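Local coordinates for xylose isomerase domain protein TIM barrel (Planctomyces limnophilus, PDB 3TVA) that binds a magnesium ion within a TIM barrel of the xylose isomerase-like family and probably acts as an isomerase, at residues Q142-H147 with Q153-E158; H166-I171 with A204-S209; T68-G73 with K105-F110; T146-H151 with R176-I181; G90-E95 with S135-V140. All coordinates share one frame; numbering follows the deposited sequence.

Contact 1: Q142-H147 with Q153-E158; sequences QDLLTH and QAVHLE. With MG (magnesium ion), chain C.
Leu145 and Val155 bring helix 132-149 and strand 154-158 to 6.7 Å between their CA atoms, a close approach with no hydrogen bond between the two segments. The CB of Val155 points toward the helix. With CG1 anti to the backbone N (chi1 178°), its other methyl, CG2, becomes the main touching point. Leu145 answers with CD2, which rests 3.7 Å from Val155 CG2 and almost as near to CB, the two side chains crossing at a slant. Leu144 adds a slacker touch, its CG lying 4.4 Å from Val155 CG2, so the valine methyl meets two successive leucines of the helix. At the far end of the strand Glu158 OE2 binds the magnesium ion at 2.4 Å, together with Asp184, His211 and Glu259. The pair closes the beta-alpha-beta unit of strand 118-121, helix 132-149 and strand 154-158. Leu144 also leans on Met104 of helix 97-114, while Leu145 reaches Leu179 of strand 179-183.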
# COMPACT_ATOMS: atom_id res chain seq x y z
N GLN A 142 -1.11 -10.18 -15.29
CA GLN A 142 -0.13 -10.07 -16.38
C GLN A 142 -0.50 -8.97 -17.36
O GLN A 142 0.34 -8.18 -17.82
CB GLN A 142 0.03 -11.44 -17.09
CG GLN A 142 0.72 -12.46 -16.19
CD GLN A 142 0.78 -13.86 -16.77
OE1 GLN A 142 -0.13 -14.30 -17.48
NE2 GLN A 142 1.85 -14.60 -16.44
N ASP A 143 -1.79 -8.91 -17.68
CA ASP A 143 -2.31 -7.90 -18.57
C ASP A 143 -2.09 -6.48 -18.02
O ASP A 143 -1.66 -5.58 -18.74
CB ASP A 143 -3.80 -8.16 -18.81
CG ASP A 143 -4.43 -7.17 -19.75
OD1 ASP A 143 -3.85 -6.89 -20.82
OD2 ASP A 143 -5.53 -6.66 -19.42
N LEU A 144 -2.40 -6.28 -16.74
CA LEU A 144 -2.14 -4.99 -16.11
C LEU A 144 -0.63 -4.68 -16.07
O LEU A 144 -0.22 -3.53 -16.26
CB LEU A 144 -2.72 -4.98 -14.69
CG LEU A 144 -2.45 -3.74 -13.83
CD1 LEU A 144 -2.96 -2.44 -14.48
CD2 LEU A 144 -3.08 -3.95 -12.44
N LEU A 145 0.18 -5.71 -15.83
CA LEU A 145 1.64 -5.52 -15.77
C LEU A 145 2.22 -5.08 -17.12
O LEU A 145 3.15 -4.27 -17.17
CB LEU A 145 2.32 -6.79 -15.27
CG LEU A 145 2.14 -6.91 -13.75
CD1 LEU A 145 2.25 -8.36 -13.34
CD2 LEU A 145 3.16 -6.04 -13.01
N THR A 146 1.66 -5.60 -18.20
CA THR A 146 2.09 -5.19 -19.55
C THR A 146 1.77 -3.71 -19.77
O THR A 146 2.60 -2.96 -20.30
CB THR A 146 1.38 -6.04 -20.62
OG1 THR A 146 1.83 -7.39 -20.50
CG2 THR A 146 1.66 -5.52 -22.08
N HIS A 147 0.59 -3.29 -19.34
CA HIS A 147 0.15 -1.92 -19.52
C HIS A 147 1.08 -1.00 -18.74
O HIS A 147 1.54 0.04 -19.25
CB HIS A 147 -1.29 -1.75 -19.04
CG HIS A 147 -1.87 -0.39 -19.32
ND1 HIS A 147 -2.60 -0.11 -20.45
CD2 HIS A 147 -1.80 0.76 -18.62
CE1 HIS A 147 -2.97 1.16 -20.44
NE2 HIS A 147 -2.50 1.71 -19.34
N GLN A 153 6.50 1.47 -15.63
CA GLN A 153 6.03 1.43 -14.24
C GLN A 153 6.06 0.04 -13.65
O GLN A 153 6.01 -0.96 -14.37
CB GLN A 153 4.57 1.90 -14.13
CG GLN A 153 4.33 3.33 -14.41
CD GLN A 153 2.84 3.64 -14.56
OE1 GLN A 153 1.98 2.77 -14.43
NE2 GLN A 153 2.54 4.89 -14.85
N ALA A 154 6.09 0.00 -12.32
CA ALA A 154 5.97 -1.23 -11.56
C ALA A 154 4.60 -1.25 -10.86
O ALA A 154 4.02 -0.20 -10.57
CB ALA A 154 7.10 -1.31 -10.50
N VAL A 155 4.08 -2.45 -10.63
CA VAL A 155 2.88 -2.64 -9.80
C VAL A 155 3.29 -3.26 -8.45
O VAL A 155 3.97 -4.29 -8.41
CB VAL A 155 1.87 -3.57 -10.48
CG1 VAL A 155 0.66 -3.80 -9.59
CG2 VAL A 155 1.45 -2.99 -11.84
N HIS A 156 2.88 -2.61 -7.36
CA HIS A 156 3.20 -3.07 -6.01
C HIS A 156 1.95 -3.65 -5.34
O HIS A 156 0.97 -2.91 -5.09
CB HIS A 156 3.72 -1.91 -5.16
CG HIS A 156 4.98 -1.27 -5.67
ND1 HIS A 156 5.61 -0.24 -5.00
CD2 HIS A 156 5.73 -1.52 -6.77
CE1 HIS A 156 6.69 0.13 -5.68
NE2 HIS A 156 6.78 -0.63 -6.76
N LEU A 157 1.95 -4.95 -5.07
CA LEU A 157 0.81 -5.58 -4.39
C LEU A 157 0.84 -5.22 -2.93
O LEU A 157 1.84 -5.41 -2.24
CB LEU A 157 0.86 -7.11 -4.53
CG LEU A 157 0.82 -7.62 -5.96
CD1 LEU A 157 0.99 -9.15 -6.04
CD2 LEU A 157 -0.50 -7.18 -6.62
N GLU A 158 -0.27 -4.69 -2.44
CA GLU A 158 -0.41 -4.38 -1.04
C GLU A 158 -0.59 -5.68 -0.24
O GLU A 158 -1.28 -6.59 -0.69
CB GLU A 158 -1.62 -3.47 -0.87
CG GLU A 158 -2.06 -3.30 0.53
CD GLU A 158 -1.16 -2.38 1.32
OE1 GLU A 158 -0.18 -1.82 0.80
OE2 GLU A 158 -1.45 -2.25 2.50
MG MG C . -1.24 -0.16 3.74

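Contact 2: H166-I171 with A204-S209; sequences HLLEFI and ARYVRS
Ile171 and Tyr206 both set their first branch anti to the carbonyl carbon: chi1 of -73° leaves the isoleucine methyl CG2 on the side opposite the backbone N, and -54° brings one face of the tyrosine ring to that methyl. CG2 of Ile171 stands 3.6 Å from the centroid of the Tyr206 ring, only 9° off the ring normal, a well-centred CH-pi contact. The opposite face is occupied by the neighbouring Arg205, whose CG lies 3.8 Å above the plane over the ring centre, so the ring is held between two aliphatic groups. Its edge is met by Leu168, with CD2 near the ring plane and 3.5 Å from Tyr206 CE2. Leu168 CD2 also comes within 4.0 Å of Arg205 NH2. The phenol oxygen is hydrogen-bonded to the carboxylate of Glu172, one turn beyond Leu168 on the same helix, and Arg205 makes a long, weak ion pair with the same group. Replacing Tyr206 with an alanine would probably leave Ile171 CG2 and Leu168 CD2 without their shared surface and take from Glu172 its hydroxyl partner. The contact thus joins helix 164-174 to the short 3-10 turn before strand 207-216 largely by dispersion around an aromatic ring, with the hydroxyl's hydrogen bond to Glu172 adding a polar tie at the ring's far end.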
# COMPACT_ATOMS: atom_id res chain seq x y z
N HIS A 166 1.66 -18.24 0.07
CA HIS A 166 0.65 -18.15 -0.99
C HIS A 166 0.96 -16.97 -1.90
O HIS A 166 0.89 -17.06 -3.12
CB HIS A 166 -0.75 -18.00 -0.36
CG HIS A 166 -1.90 -18.21 -1.29
ND1 HIS A 166 -1.79 -18.86 -2.50
CD2 HIS A 166 -3.21 -17.87 -1.18
CE1 HIS A 166 -2.97 -18.91 -3.09
NE2 HIS A 166 -3.85 -18.30 -2.31
N LEU A 167 1.33 -15.85 -1.29
CA LEU A 167 1.71 -14.64 -2.02
C LEU A 167 2.94 -14.88 -2.91
O LEU A 167 2.98 -14.45 -4.06
CB LEU A 167 1.99 -13.50 -1.05
CG LEU A 167 2.49 -12.19 -1.69
CD1 LEU A 167 1.47 -11.62 -2.67
CD2 LEU A 167 2.80 -11.17 -0.60
N LEU A 168 3.94 -15.55 -2.36
CA LEU A 168 5.13 -15.89 -3.14
C LEU A 168 4.76 -16.78 -4.34
O LEU A 168 5.27 -16.60 -5.45
CB LEU A 168 6.13 -16.64 -2.26
CG LEU A 168 7.00 -15.85 -1.29
CD1 LEU A 168 7.69 -16.80 -0.29
CD2 LEU A 168 8.04 -15.02 -2.04
N GLU A 169 3.89 -17.75 -4.10
CA GLU A 169 3.43 -18.63 -5.14
C GLU A 169 2.75 -17.83 -6.27
O GLU A 169 2.99 -18.08 -7.46
CB GLU A 169 2.45 -19.65 -4.55
CG GLU A 169 2.07 -20.75 -5.52
CD GLU A 169 0.93 -21.63 -5.03
OE1 GLU A 169 0.23 -21.25 -4.06
OE2 GLU A 169 0.73 -22.72 -5.62
N PHE A 170 1.93 -16.84 -5.90
CA PHE A 170 1.20 -16.03 -6.88
C PHE A 170 2.19 -15.21 -7.68
O PHE A 170 2.11 -15.14 -8.92
CB PHE A 170 0.19 -15.11 -6.19
CG PHE A 170 -0.57 -14.21 -7.13
CD1 PHE A 170 -1.47 -14.73 -8.04
CD2 PHE A 170 -0.39 -12.82 -7.08
CE1 PHE A 170 -2.19 -13.91 -8.91
CE2 PHE A 170 -1.09 -11.98 -7.93
CZ PHE A 170 -2.00 -12.53 -8.86
N ILE A 171 3.11 -14.57 -6.98
CA ILE A 171 4.11 -13.73 -7.63
C ILE A 171 4.96 -14.55 -8.59
O ILE A 171 5.29 -14.11 -9.69
CB ILE A 171 5.00 -13.03 -6.59
CG1 ILE A 171 4.20 -11.91 -5.89
CG2 ILE A 171 6.28 -12.49 -7.22
CD1 ILE A 171 4.94 -11.27 -4.73
N ALA A 204 11.24 -10.80 1.01
CA ALA A 204 12.18 -9.69 0.93
C ALA A 204 12.55 -9.27 -0.50
O ALA A 204 12.58 -8.07 -0.80
CB ALA A 204 13.46 -10.03 1.73
N ARG A 205 12.81 -10.24 -1.37
CA ARG A 205 13.32 -9.91 -2.71
C ARG A 205 12.29 -9.19 -3.58
O ARG A 205 12.66 -8.59 -4.61
CB ARG A 205 13.86 -11.16 -3.43
CG ARG A 205 12.79 -12.20 -3.81
CD ARG A 205 13.47 -13.50 -4.25
NE ARG A 205 12.54 -14.60 -4.53
CZ ARG A 205 12.07 -15.42 -3.60
NH1 ARG A 205 12.43 -15.25 -2.32
NH2 ARG A 205 11.24 -16.41 -3.93
N TYR A 206 11.01 -9.26 -3.21
CA TYR A 206 9.96 -8.54 -3.94
C TYR A 206 9.52 -7.20 -3.34
O TYR A 206 8.66 -6.54 -3.91
CB TYR A 206 8.73 -9.45 -4.15
CG TYR A 206 9.07 -10.76 -4.81
CD1 TYR A 206 9.61 -10.79 -6.09
CD2 TYR A 206 8.85 -11.98 -4.15
CE1 TYR A 206 9.92 -11.99 -6.72
CE2 TYR A 206 9.16 -13.21 -4.78
CZ TYR A 206 9.70 -13.20 -6.06
OH TYR A 206 10.03 -14.37 -6.69
N VAL A 207 10.07 -6.80 -2.19
CA VAL A 207 9.57 -5.59 -1.53
C VAL A 207 10.08 -4.36 -2.28
O VAL A 207 11.29 -4.20 -2.44
CB VAL A 207 10.07 -5.52 -0.08
CG1 VAL A 207 9.76 -4.15 0.53
CG2 VAL A 207 9.45 -6.63 0.75
N ARG A 208 9.17 -3.56 -2.83
CA ARG A 208 9.56 -2.31 -3.48
C ARG A 208 9.17 -1.01 -2.77
O ARG A 208 9.66 0.06 -3.11
CB ARG A 208 8.99 -2.27 -4.90
CG ARG A 208 9.24 -3.53 -5.71
CD ARG A 208 10.48 -3.43 -6.62
NE ARG A 208 10.39 -4.48 -7.63
CZ ARG A 208 10.11 -4.27 -8.92
NH1 ARG A 208 9.96 -3.03 -9.40
NH2 ARG A 208 10.02 -5.32 -9.73
N SER A 209 8.27 -1.10 -1.79
CA SER A 209 7.81 0.08 -1.05
C SER A 209 7.16 -0.42 0.21
O SER A 209 6.85 -1.60 0.31
CB SER A 209 6.85 0.97 -1.87
OG SER A 209 5.67 0.26 -2.23

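Contact 3: T68-G73 with K105-F110; sequences TVIFGG and KEISDF
Ile70 and Ile107 make the methyl-to-methyl part of this buried contact: each presents CG2, the branch anti to its backbone N, and the two meet at 3.9 Å. A second kind involves an aromatic edge. Ile70 CD1 lies near the plane of the Phe110 ring, 4.0 Å from Phe110 CD1 at its rim, the isoleucine standing at about a right angle to the phenylalanine. The third is side chain against main chain, Ile107 CD1 touching Gly72 CA at 3.9 Å just past the end of the strand. No hydrogen bond links the segments. Strand 66-71 runs between the parallel strands 37-41 and 118-121, and helix 97-114 covers its outer side. From the other side of the strand Phe71 meets the ring of His211, a magnesium ligand. The helix in turn is tied to helix 132-149 by a salt bridge from Lys105 to Asp143.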
# COMPACT_ATOMS: atom_id res chain seq x y z
N THR A 68 5.81 8.81 -4.78
CA THR A 68 6.43 7.50 -4.96
C THR A 68 5.54 6.36 -5.50
O THR A 68 6.00 5.52 -6.25
CB THR A 68 7.19 7.08 -3.70
OG1 THR A 68 6.27 6.96 -2.61
CG2 THR A 68 8.25 8.15 -3.35
N VAL A 69 4.28 6.33 -5.08
CA VAL A 69 3.34 5.31 -5.54
C VAL A 69 1.95 5.93 -5.62
O VAL A 69 1.57 6.74 -4.78
CB VAL A 69 3.25 4.08 -4.56
CG1 VAL A 69 2.34 3.01 -5.14
CG2 VAL A 69 4.63 3.47 -4.21
N ILE A 70 1.19 5.55 -6.65
CA ILE A 70 -0.22 5.93 -6.70
C ILE A 70 -1.10 4.68 -6.53
O ILE A 70 -0.98 3.73 -7.29
CB ILE A 70 -0.56 6.70 -8.01
CG1 ILE A 70 0.16 8.06 -7.97
CG2 ILE A 70 -2.07 6.85 -8.14
CD1 ILE A 70 0.12 8.86 -9.25
N PHE A 71 -1.98 4.70 -5.53
CA PHE A 71 -2.73 3.50 -5.16
C PHE A 71 -4.11 3.46 -5.79
O PHE A 71 -4.82 4.46 -5.82
CB PHE A 71 -2.86 3.42 -3.62
CG PHE A 71 -1.99 2.36 -3.00
CD1 PHE A 71 -0.67 2.62 -2.69
CD2 PHE A 71 -2.48 1.08 -2.77
CE1 PHE A 71 0.14 1.64 -2.13
CE2 PHE A 71 -1.68 0.10 -2.22
CZ PHE A 71 -0.37 0.38 -1.90
N GLY A 72 -4.50 2.29 -6.29
CA GLY A 72 -5.86 2.10 -6.74
C GLY A 72 -6.83 1.87 -5.59
O GLY A 72 -6.46 1.39 -4.53
N GLY A 73 -8.08 2.22 -5.82
CA GLY A 73 -9.18 1.93 -4.92
C GLY A 73 -10.41 2.12 -5.78
O GLY A 73 -10.36 2.88 -6.75
N LYS A 105 -5.83 0.49 -15.20
CA LYS A 105 -5.14 1.00 -16.38
C LYS A 105 -5.24 2.52 -16.53
O LYS A 105 -4.27 3.16 -16.92
CB LYS A 105 -5.58 0.28 -17.65
CG LYS A 105 -5.18 -1.20 -17.66
CD LYS A 105 -5.66 -1.88 -18.94
CE LYS A 105 -5.47 -3.39 -18.84
NZ LYS A 105 -5.99 -4.06 -20.05
N GLU A 106 -6.39 3.11 -16.23
CA GLU A 106 -6.50 4.58 -16.21
C GLU A 106 -5.63 5.18 -15.11
O GLU A 106 -5.08 6.26 -15.27
CB GLU A 106 -7.93 5.03 -15.94
CG GLU A 106 -8.93 4.72 -17.00
CD GLU A 106 -10.35 4.98 -16.50
OE1 GLU A 106 -11.26 4.20 -16.85
OE2 GLU A 106 -10.52 5.97 -15.72
N ILE A 107 -5.54 4.49 -13.97
CA ILE A 107 -4.70 4.97 -12.88
C ILE A 107 -3.23 4.90 -13.30
O ILE A 107 -2.45 5.81 -13.00
CB ILE A 107 -5.01 4.21 -11.57
CG1 ILE A 107 -6.36 4.70 -11.01
CG2 ILE A 107 -3.90 4.42 -10.53
CD1 ILE A 107 -7.01 3.72 -10.04
N SER A 108 -2.86 3.85 -14.01
CA SER A 108 -1.53 3.75 -14.63
C SER A 108 -1.25 4.91 -15.60
O SER A 108 -0.18 5.51 -15.56
CB SER A 108 -1.36 2.40 -15.33
OG SER A 108 -0.12 2.32 -16.02
N ASP A 109 -2.22 5.23 -16.46
CA ASP A 109 -2.12 6.40 -17.34
C ASP A 109 -1.92 7.70 -16.54
O ASP A 109 -1.05 8.51 -16.84
CB ASP A 109 -3.37 6.54 -18.24
CG ASP A 109 -3.54 5.37 -19.19
OD1 ASP A 109 -2.57 4.61 -19.41
OD2 ASP A 109 -4.67 5.19 -19.73
N PHE A 110 -2.72 7.89 -15.50
CA PHE A 110 -2.61 9.07 -14.63
C PHE A 110 -1.23 9.15 -13.96
O PHE A 110 -0.61 10.23 -13.94
CB PHE A 110 -3.72 9.03 -13.58
CG PHE A 110 -3.69 10.18 -12.60
CD1 PHE A 110 -3.05 10.06 -11.38
CD2 PHE A 110 -4.34 11.37 -12.90
CE1 PHE A 110 -3.03 11.11 -10.46
CE2 PHE A 110 -4.32 12.43 -11.99
CZ PHE A 110 -3.66 12.30 -10.77

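Contact 4: T146-H151 with R176-I181; sequences THAANH and RPNLGI
Arg176 reaches across to Thr146 by a side chain that bends early, chi2 being -65°. Its CB and CG pass the methyl CD1 of Leu145, so the aliphatic root lies on the helix before the charged end arrives. NH1 then gives a hydrogen bond to Thr146 OG1 at 3.0 Å with an N-H...O angle of 153°, the hydroxyl tilted 18° out of the guanidinium plane. NH2 donates to a water, also at 3.0 Å, and that water lies 2.7 Å from Thr146 OG1, closing a small ring that runs through the hydroxyl, the guanidinium group and the water. Arg176 has been modelled in two conformations, so this bridge belongs to one of them and may not be permanent. Beside it, Asn178 turns its amide to the helix: ND2 sits 3.5 Å from Ala149 N and packs against the CB atoms of Ala148 and Ala149, while its hydrogen bonds go to the carbonyls of Leu145 and Gln153. The type I turn from Arg176 to Leu179, which leads into strand 179-183, is thereby fastened to the last turns of helix 132-149, beside strand 154-158.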
# COMPACT_ATOMS: atom_id res chain seq x y z
N THR A 146 1.66 -5.60 -18.20
CA THR A 146 2.09 -5.19 -19.55
C THR A 146 1.77 -3.71 -19.77
O THR A 146 2.60 -2.96 -20.30
CB THR A 146 1.38 -6.04 -20.62
OG1 THR A 146 1.83 -7.39 -20.50
CG2 THR A 146 1.66 -5.52 -22.08
N HIS A 147 0.59 -3.29 -19.34
CA HIS A 147 0.15 -1.92 -19.52
C HIS A 147 1.08 -1.00 -18.74
O HIS A 147 1.54 0.04 -19.25
CB HIS A 147 -1.29 -1.75 -19.04
CG HIS A 147 -1.87 -0.39 -19.32
ND1 HIS A 147 -2.60 -0.11 -20.45
CD2 HIS A 147 -1.80 0.76 -18.62
CE1 HIS A 147 -2.97 1.16 -20.44
NE2 HIS A 147 -2.50 1.71 -19.34
N ALA A 148 1.38 -1.38 -17.51
CA ALA A 148 2.31 -0.61 -16.69
C ALA A 148 3.73 -0.60 -17.27
O ALA A 148 4.40 0.44 -17.25
CB ALA A 148 2.31 -1.13 -15.25
N ALA A 149 4.20 -1.75 -17.76
CA ALA A 149 5.53 -1.82 -18.38
C ALA A 149 5.63 -0.84 -19.55
O ALA A 149 6.66 -0.20 -19.75
CB ALA A 149 5.85 -3.24 -18.87
N ASN A 150 4.56 -0.73 -20.33
CA ASN A 150 4.57 0.22 -21.45
C ASN A 150 4.67 1.68 -20.98
O ASN A 150 4.99 2.57 -21.76
CB ASN A 150 3.38 -0.01 -22.39
CG ASN A 150 3.51 -1.32 -23.16
OD1 ASN A 150 4.62 -1.82 -23.36
ND2 ASN A 150 2.39 -1.89 -23.56
N HIS A 151 4.40 1.91 -19.69
CA HIS A 151 4.64 3.23 -19.09
C HIS A 151 5.97 3.32 -18.31
O HIS A 151 6.24 4.34 -17.69
CB HIS A 151 3.47 3.66 -18.19
CG HIS A 151 2.25 4.09 -18.94
ND1 HIS A 151 2.29 4.96 -20.01
CD2 HIS A 151 0.93 3.80 -18.75
CE1 HIS A 151 1.07 5.17 -20.46
NE2 HIS A 151 0.23 4.47 -19.72
N ARG A 176 6.69 -11.70 -13.65
CA ARG A 176 6.97 -10.49 -14.42
C ARG A 176 7.94 -9.62 -13.62
O ARG A 176 7.82 -9.53 -12.40
CB ARG A 176 5.67 -9.68 -14.69
CG ARG A 176 4.66 -10.37 -15.64
CD ARG A 176 5.24 -10.50 -17.06
NE ARG A 176 4.27 -11.02 -18.03
CZ ARG A 176 3.35 -10.29 -18.65
NH1 ARG A 176 3.24 -8.98 -18.42
NH2 ARG A 176 2.53 -10.88 -19.52
N PRO A 177 8.91 -8.99 -14.30
CA PRO A 177 9.96 -8.22 -13.61
C PRO A 177 9.48 -6.93 -12.95
O PRO A 177 10.16 -6.43 -12.06
CB PRO A 177 10.96 -7.88 -14.73
CG PRO A 177 10.10 -7.86 -15.98
CD PRO A 177 9.11 -9.00 -15.77
N ASN A 178 8.35 -6.39 -13.40
CA ASN A 178 7.81 -5.16 -12.82
C ASN A 178 6.76 -5.40 -11.72
O ASN A 178 6.00 -4.50 -11.39
CB ASN A 178 7.35 -4.16 -13.88
CG ASN A 178 6.21 -4.68 -14.70
OD1 ASN A 178 6.13 -5.88 -14.97
ND2 ASN A 178 5.29 -3.79 -15.09
N LEU A 179 6.61 -6.65 -11.28
CA LEU A 179 5.72 -6.93 -10.16
C LEU A 179 6.45 -6.99 -8.83
O LEU A 179 7.44 -7.71 -8.69
CB LEU A 179 4.95 -8.24 -10.38
CG LEU A 179 3.99 -8.67 -9.25
CD1 LEU A 179 2.86 -7.64 -9.08
CD2 LEU A 179 3.40 -10.06 -9.55
N GLY A 180 5.90 -6.33 -7.82
CA GLY A 180 6.54 -6.20 -6.53
C GLY A 180 5.49 -6.06 -5.44
O GLY A 180 4.29 -6.26 -5.67
N ILE A 181 5.96 -5.77 -4.24
CA ILE A 181 5.11 -5.70 -3.06
C ILE A 181 5.22 -4.34 -2.39
O ILE A 181 6.32 -3.79 -2.27
CB ILE A 181 5.55 -6.78 -2.05
CG1 ILE A 181 5.19 -8.18 -2.57
CG2 ILE A 181 4.95 -6.53 -0.65
CD1 ILE A 181 5.80 -9.29 -1.74
O HOH W 1 0.31 -9.61 -21.00

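Contact 5: G90-E95 with S135-V140; sequences GLVPLE and SELVRV
Val92 and Leu137 form the close-packed part of this contact. Leu137 sets CG anti to its backbone N (chi1 178°), which carries its branched end toward the loop, and Val92 CG2 comes to 3.8 Å from Leu137 CD2 and 4.1 Å from Leu137 CD1. Packing slackens toward Leu91, whose CB is 4.3 Å from Leu137 CD1. This apolar patch is closed by residues of other parts: Ile123 touches both Leu91 and Leu137, and Phe170 of helix 164-174 lies against Leu137 as well. On the looser, solvent side, Arg139 folds back on Glu136, NH1 giving a salt-bridging hydrogen bond to Glu136 OE1 at 2.7 Å. The bond is bent, at 138°, as fits one oxygen shared by NH1 and NH2; OE1 lies near the guanidinium plane and is met from 38° above the carboxylate plane. The bond from NH2 is weak. Arg139 is modelled in two conformations, so this pairing holds for one of them and is doubtful as a lasting link, in contrast to the buried leucine. Such packing belongs to the beta/alpha barrel: the loop from helix 82-88 to helix 97-114 lies against the early turns of helix 132-149, one of the helices outside the barrel strands.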
# COMPACT_ATOMS: atom_id res chain seq x y z
N GLY A 90 -10.87 -5.55 -4.49
CA GLY A 90 -9.80 -5.90 -5.42
C GLY A 90 -10.28 -6.35 -6.79
O GLY A 90 -11.42 -6.09 -7.18
N LEU A 91 -9.40 -7.04 -7.52
CA LEU A 91 -9.71 -7.53 -8.86
C LEU A 91 -10.37 -8.89 -8.79
O LEU A 91 -10.94 -9.37 -9.76
CB LEU A 91 -8.42 -7.65 -9.69
CG LEU A 91 -7.61 -6.36 -9.85
CD1 LEU A 91 -6.46 -6.59 -10.84
CD2 LEU A 91 -8.51 -5.20 -10.32
N VAL A 92 -10.31 -9.50 -7.61
CA VAL A 92 -10.81 -10.87 -7.45
C VAL A 92 -12.34 -11.06 -7.69
O VAL A 92 -12.73 -11.96 -8.43
CB VAL A 92 -10.32 -11.49 -6.11
CG1 VAL A 92 -11.13 -12.74 -5.74
CG2 VAL A 92 -8.83 -11.82 -6.20
N PRO A 93 -13.20 -10.21 -7.08
CA PRO A 93 -14.64 -10.37 -7.33
C PRO A 93 -15.00 -10.28 -8.82
O PRO A 93 -14.52 -9.40 -9.54
CB PRO A 93 -15.28 -9.21 -6.55
CG PRO A 93 -14.29 -8.95 -5.42
CD PRO A 93 -12.93 -9.16 -6.08
N LEU A 94 -15.86 -11.19 -9.27
CA LEU A 94 -16.09 -11.36 -10.70
C LEU A 94 -16.92 -10.25 -11.32
O LEU A 94 -16.67 -9.84 -12.45
CB LEU A 94 -16.71 -12.72 -10.97
CG LEU A 94 -15.76 -13.88 -10.65
CD1 LEU A 94 -16.48 -15.22 -10.76
CD2 LEU A 94 -14.58 -13.83 -11.61
N GLU A 95 -17.94 -9.79 -10.60
CA GLU A 95 -18.85 -8.78 -11.12
C GLU A 95 -18.12 -7.49 -11.52
O GLU A 95 -18.35 -6.92 -12.60
CB GLU A 95 -19.95 -8.47 -10.10
CG GLU A 95 -20.89 -7.36 -10.50
CD GLU A 95 -21.82 -6.94 -9.36
OE1 GLU A 95 -21.60 -7.36 -8.20
OE2 GLU A 95 -22.78 -6.19 -9.63
N SER A 135 -6.19 -19.06 -12.29
CA SER A 135 -5.55 -18.81 -13.54
C SER A 135 -6.02 -17.57 -14.26
O SER A 135 -5.25 -16.84 -14.76
CB SER A 135 -5.53 -20.08 -14.38
OG SER A 135 -4.99 -21.15 -13.61
N GLU A 136 -7.30 -17.29 -14.20
CA GLU A 136 -7.89 -16.08 -14.75
C GLU A 136 -7.34 -14.83 -14.05
O GLU A 136 -7.10 -13.80 -14.68
CB GLU A 136 -9.42 -16.15 -14.63
CG GLU A 136 -10.19 -15.28 -15.60
CD GLU A 136 -10.58 -15.98 -16.90
OE1 GLU A 136 -10.26 -17.18 -17.07
OE2 GLU A 136 -11.20 -15.32 -17.77
N LEU A 137 -7.13 -14.92 -12.75
CA LEU A 137 -6.56 -13.80 -11.98
C LEU A 137 -5.10 -13.54 -12.38
O LEU A 137 -4.68 -12.39 -12.55
CB LEU A 137 -6.65 -14.07 -10.48
CG LEU A 137 -6.02 -12.95 -9.63
CD1 LEU A 137 -6.82 -11.65 -9.79
CD2 LEU A 137 -5.91 -13.32 -8.14
N VAL A 138 -4.32 -14.61 -12.53
CA VAL A 138 -2.97 -14.50 -13.11
C VAL A 138 -2.99 -13.77 -14.47
O VAL A 138 -2.17 -12.88 -14.71
CB VAL A 138 -2.27 -15.89 -13.24
CG1 VAL A 138 -0.93 -15.78 -14.00
CG2 VAL A 138 -2.04 -16.49 -11.87
N ARG A 139 -3.95 -14.10 -15.31
CA ARG A 139 -4.00 -13.54 -16.64
C ARG A 139 -4.34 -12.03 -16.69
O ARG A 139 -3.79 -11.31 -17.52
CB ARG A 139 -4.92 -14.40 -17.51
CG ARG A 139 -4.50 -15.89 -17.43
CD ARG A 139 -5.10 -16.75 -18.54
NE ARG A 139 -5.97 -17.80 -18.01
CZ ARG A 139 -7.27 -17.68 -17.90
NH1 ARG A 139 -8.00 -18.67 -17.42
NH2 ARG A 139 -7.85 -16.56 -18.28
N VAL A 140 -5.20 -11.56 -15.79
CA VAL A 140 -5.51 -10.14 -15.72
C VAL A 140 -4.37 -9.37 -15.07
O VAL A 140 -4.13 -8.22 -15.42
CB VAL A 140 -6.88 -9.76 -15.03
CG1 VAL A 140 -8.04 -10.29 -15.84
CG2 VAL A 140 -6.94 -10.22 -13.60

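Helix 132-149 is common to contacts 1, 4 and 5. Contacts 1 and 4 nearly coincide, their centres 4 Å apart, and share Thr146 and His147; contact 5 lies nearer the N-terminal end of the helix, its centre about 13 Å from that of contact 1. Contact 3 is joined to contact 1 by Ser108 OG and Gln153 OE1, 2.7 Å apart. Contact 2 meets contact 1 at Ser209 OG and His156 ND1, 2.8 Å apart, and contact 5 through Phe170 CE1 and Val138 CG2, 3.9 Å apart. Glu158 of contact 1 binds the magnesium ion; Gly72 of contact 3 lies about 9 Å from its side chain and about 12 Å from the metal, the side chains of Ile171 and Leu91 each about 11 Å from that of Glu158.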